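Local atomic coordinates of CdiI toxin (Salmonella enterica subsp. enterica serovar Rubislaw str. ATCC 10717, PDB entry 4ZQU), a protein that neutralizes its cognate CdiA toxin as the immunity protein of a contact-dependent growth inhibition system, which lets bacteria inhibit closely related neighbours. Residues Ala128-Pro133 / Ser150-Leu155. Residues are numbered along the deposited sequence; the frame is centred on the assembly and turned at random.
Sequences AITISP and SDNVIL
I129 and I131 pair with L155 and V153 in an antiparallel ladder that adds the short strand 153-155 beside strand 129-138 of the immunity protein's antiparallel sheet. Two hydrogen-bonded pairs, I129 with L155 and I131 with V153, exchange four backbone bonds; the shortest runs from V153 N to I131 O at 2.7 Å. Between them, T130 and I154 form a non-hydrogen-bonded pair with side chains on the opposite face. On the face of I129, I131, V153 and L155, helix 161-172 packs against the sheet, with I164 on I129, L168 on I131, and A171 on both I131 and V153. I131 can be followed outward: CB lies 3.6 Å from V153 O and 4.0 Å from V153 CB, CG1 passes the same oxygen at 3.7 Å, and CD1 ends 4.1 Å from L155 CD1, a diagonal contact along the ladder. With CG1 anti to the carbonyl carbon (chi1 -47°) and the chain extended beyond it, the tip extends to that methyl. Next to the I129-L155 pair, A128 CB touches I154 CG2 at 3.7 Å. Past the ladder, P133 CG packs beside the carboxylate of D151, whose OD1 is hydrogen-bonded to T145, while P133 O accepts a hydrogen bond from K70 NZ of the CdiA-CT toxin chain. The hydroxyl of S132, turned anti to its own amide nitrogen (chi1 -176°), donates to N152 OD1; OG sits 2.8 Å from that oxygen, above the amide's carbonyl plane.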
ATOM      1  N   ALA B 128       7.983  11.369  16.150  1.00 36.72           N
ATOM      2  CA  ALA B 128       6.783  10.909  16.846  1.00 35.71           C
ATOM      3  C   ALA B 128       6.432   9.463  16.516  1.00 36.21           C
ATOM      4  O   ALA B 128       6.942   8.889  15.555  1.00 36.00           O
ATOM      5  CB  ALA B 128       5.602  11.817  16.512  1.00 35.60           C
ATOM      6  N   ILE B 129       5.552   8.885  17.329  1.00 35.67           N
ATOM      7  CA  ILE B 129       4.960   7.584  17.039  1.00 33.64           C
ATOM      8  C   ILE B 129       3.551   7.780  16.490  1.00 34.67           C
ATOM      9  O   ILE B 129       2.678   8.312  17.174  1.00 34.75           O
ATOM     10  CB  ILE B 129       4.904   6.690  18.290  1.00 33.01           C
ATOM     11  CG1 ILE B 129       6.305   6.492  18.872  1.00 31.96           C
ATOM     12  CG2 ILE B 129       4.263   5.354  17.956  1.00 33.59           C
ATOM     13  CD1 ILE B 129       6.316   5.752  20.191  1.00 30.26           C
ATOM     14  N   THR B 130       3.329   7.355  15.251  1.00 35.39           N
ATOM     15  CA  THR B 130       2.039   7.562  14.606  1.00 35.42           C
ATOM     16  C   THR B 130       1.244   6.265  14.481  1.00 34.53           C
ATOM     17  O   THR B 130       1.697   5.301  13.861  1.00 32.95           O
ATOM     18  CB  THR B 130       2.205   8.182  13.206  1.00 35.12           C
ATOM     19  OG1 THR B 130       2.977   9.384  13.303  1.00 36.49           O
ATOM     20  CG2 THR B 130       0.846   8.504  12.604  1.00 35.73           C
ATOM     21  N   ILE B 131       0.057   6.254  15.077  1.00 34.82           N
ATOM     22  CA  ILE B 131      -0.849   5.119  14.978  1.00 34.19           C
ATOM     23  C   ILE B 131      -2.057   5.521  14.136  1.00 35.52           C
ATOM     24  O   ILE B 131      -2.833   6.399  14.524  1.00 38.07           O
ATOM     25  CB  ILE B 131      -1.301   4.626  16.367  1.00 32.89           C
ATOM     26  CG1 ILE B 131      -0.095   4.506  17.304  1.00 29.79           C
ATOM     27  CG2 ILE B 131      -2.028   3.297  16.249  1.00 32.71           C
ATOM     28  CD1 ILE B 131      -0.436   3.994  18.686  1.00 29.27           C
ATOM     29  N   SER B 132      -2.205   4.881  12.981  1.00 33.40           N
ATOM     30  CA  SER B 132      -3.185   5.307  11.989  1.00 34.26           C
ATOM     31  C   SER B 132      -4.289   4.276  11.779  1.00 34.15           C
ATOM     32  O   SER B 132      -4.022   3.146  11.378  1.00 31.93           O
ATOM     33  CB  SER B 132      -2.488   5.602  10.658  1.00 34.67           C
ATOM     34  OG  SER B 132      -3.401   6.113   9.700  1.00 37.85           O
ATOM     35  N   PRO B 133      -5.544   4.670  12.045  1.00 37.36           N
ATOM     36  CA  PRO B 133      -6.685   3.783  11.806  1.00 39.94           C
ATOM     37  C   PRO B 133      -7.008   3.666  10.316  1.00 42.36           C
ATOM     38  O   PRO B 133      -6.513   4.456   9.510  1.00 41.29           O
ATOM     39  CB  PRO B 133      -7.819   4.467  12.570  1.00 41.29           C
ATOM     40  CG  PRO B 133      -7.464   5.917  12.524  1.00 40.09           C
ATOM     41  CD  PRO B 133      -5.960   5.981  12.576  1.00 38.14           C
ATOM     42  N   SER B 150      -6.708  13.596  10.155  1.00 73.96           N
ATOM     43  CA  SER B 150      -6.813  14.100  11.521  1.00 72.93           C
ATOM     44  C   SER B 150      -7.094  13.065  12.606  1.00 68.72           C
ATOM     45  O   SER B 150      -7.004  13.376  13.796  1.00 67.78           O
ATOM     46  CB  SER B 150      -7.911  15.164  11.573  1.00 75.57           C
ATOM     47  OG  SER B 150      -9.169  14.589  11.277  1.00 76.14           O
ATOM     48  N   ASP B 151      -7.447  11.848  12.213  1.00 66.11           N
ATOM     49  CA  ASP B 151      -7.876  10.861  13.193  1.00 62.46           C
ATOM     50  C   ASP B 151      -6.744   9.945  13.647  1.00 56.80           C
ATOM     51  O   ASP B 151      -6.974   9.001  14.400  1.00 54.64           O
ATOM     52  CB  ASP B 151      -9.028  10.030  12.630  1.00 63.32           C
ATOM     53  CG  ASP B 151      -8.628   9.235  11.412  1.00 62.36           C
ATOM     54  OD1 ASP B 151      -9.268   8.195  11.162  1.00 61.42           O
ATOM     55  OD2 ASP B 151      -7.679   9.644  10.710  1.00 62.15           O
ATOM     56  N   ASN B 152      -5.525  10.221  13.195  1.00 54.84           N
ATOM     57  CA  ASN B 152      -4.371   9.445  13.635  1.00 50.15           C
ATOM     58  C   ASN B 152      -4.042   9.705  15.096  1.00 48.82           C
ATOM     59  O   ASN B 152      -4.183  10.826  15.588  1.00 52.18           O
ATOM     60  CB  ASN B 152      -3.142   9.749  12.776  1.00 49.11           C
ATOM     61  CG  ASN B 152      -3.280   9.238  11.357  1.00 48.93           C
ATOM     62  OD1 ASN B 152      -4.129   8.398  11.066  1.00 49.78           O
ATOM     63  ND2 ASN B 152      -2.427   9.733  10.468  1.00 48.88           N
ATOM     64  N   VAL B 153      -3.607   8.659  15.789  1.00 39.07           N
ATOM     65  CA  VAL B 153      -3.131   8.804  17.153  1.00 37.90           C
ATOM     66  C   VAL B 153      -1.631   9.053  17.141  1.00 36.16           C
ATOM     67  O   VAL B 153      -0.842   8.140  16.909  1.00 35.31           O
ATOM     68  CB  VAL B 153      -3.446   7.564  18.001  1.00 37.82           C
ATOM     69  CG1 VAL B 153      -2.862   7.713  19.398  1.00 38.29           C
ATOM     70  CG2 VAL B 153      -4.947   7.345  18.066  1.00 38.89           C
ATOM     71  N   ILE B 154      -1.242  10.300  17.378  1.00 36.64           N
ATOM     72  CA  ILE B 154       0.164  10.672  17.379  1.00 34.89           C
ATOM     73  C   ILE B 154       0.679  10.792  18.808  1.00 35.10           C
ATOM     74  O   ILE B 154       0.137  11.552  19.612  1.00 37.36           O
ATOM     75  CB  ILE B 154       0.396  11.999  16.639  1.00 36.67           C
ATOM     76  CG1 ILE B 154      -0.416  12.032  15.345  1.00 34.68           C
ATOM     77  CG2 ILE B 154       1.877  12.194  16.357  1.00 36.72           C
ATOM     78  CD1 ILE B 154      -0.344  13.352  14.616  1.00 36.17           C
ATOM     79  N   LEU B 155       1.726  10.037  19.119  1.00 33.92           N
ATOM     80  CA  LEU B 155       2.280  10.011  20.466  1.00 36.07           C
ATOM     81  C   LEU B 155       3.726  10.481  20.480  1.00 37.93           C
ATOM     82  O   LEU B 155       4.421  10.415  19.466  1.00 36.35           O
ATOM     83  CB  LEU B 155       2.191   8.603  21.055  1.00 34.85           C
ATOM     84  CG  LEU B 155       0.813   7.944  21.054  1.00 34.52           C
ATOM     85  CD1 LEU B 155       0.915   6.518  21.561  1.00 34.80           C
ATOM     86  CD2 LEU B 155      -0.171   8.743  21.890  1.00 35.06           C
TER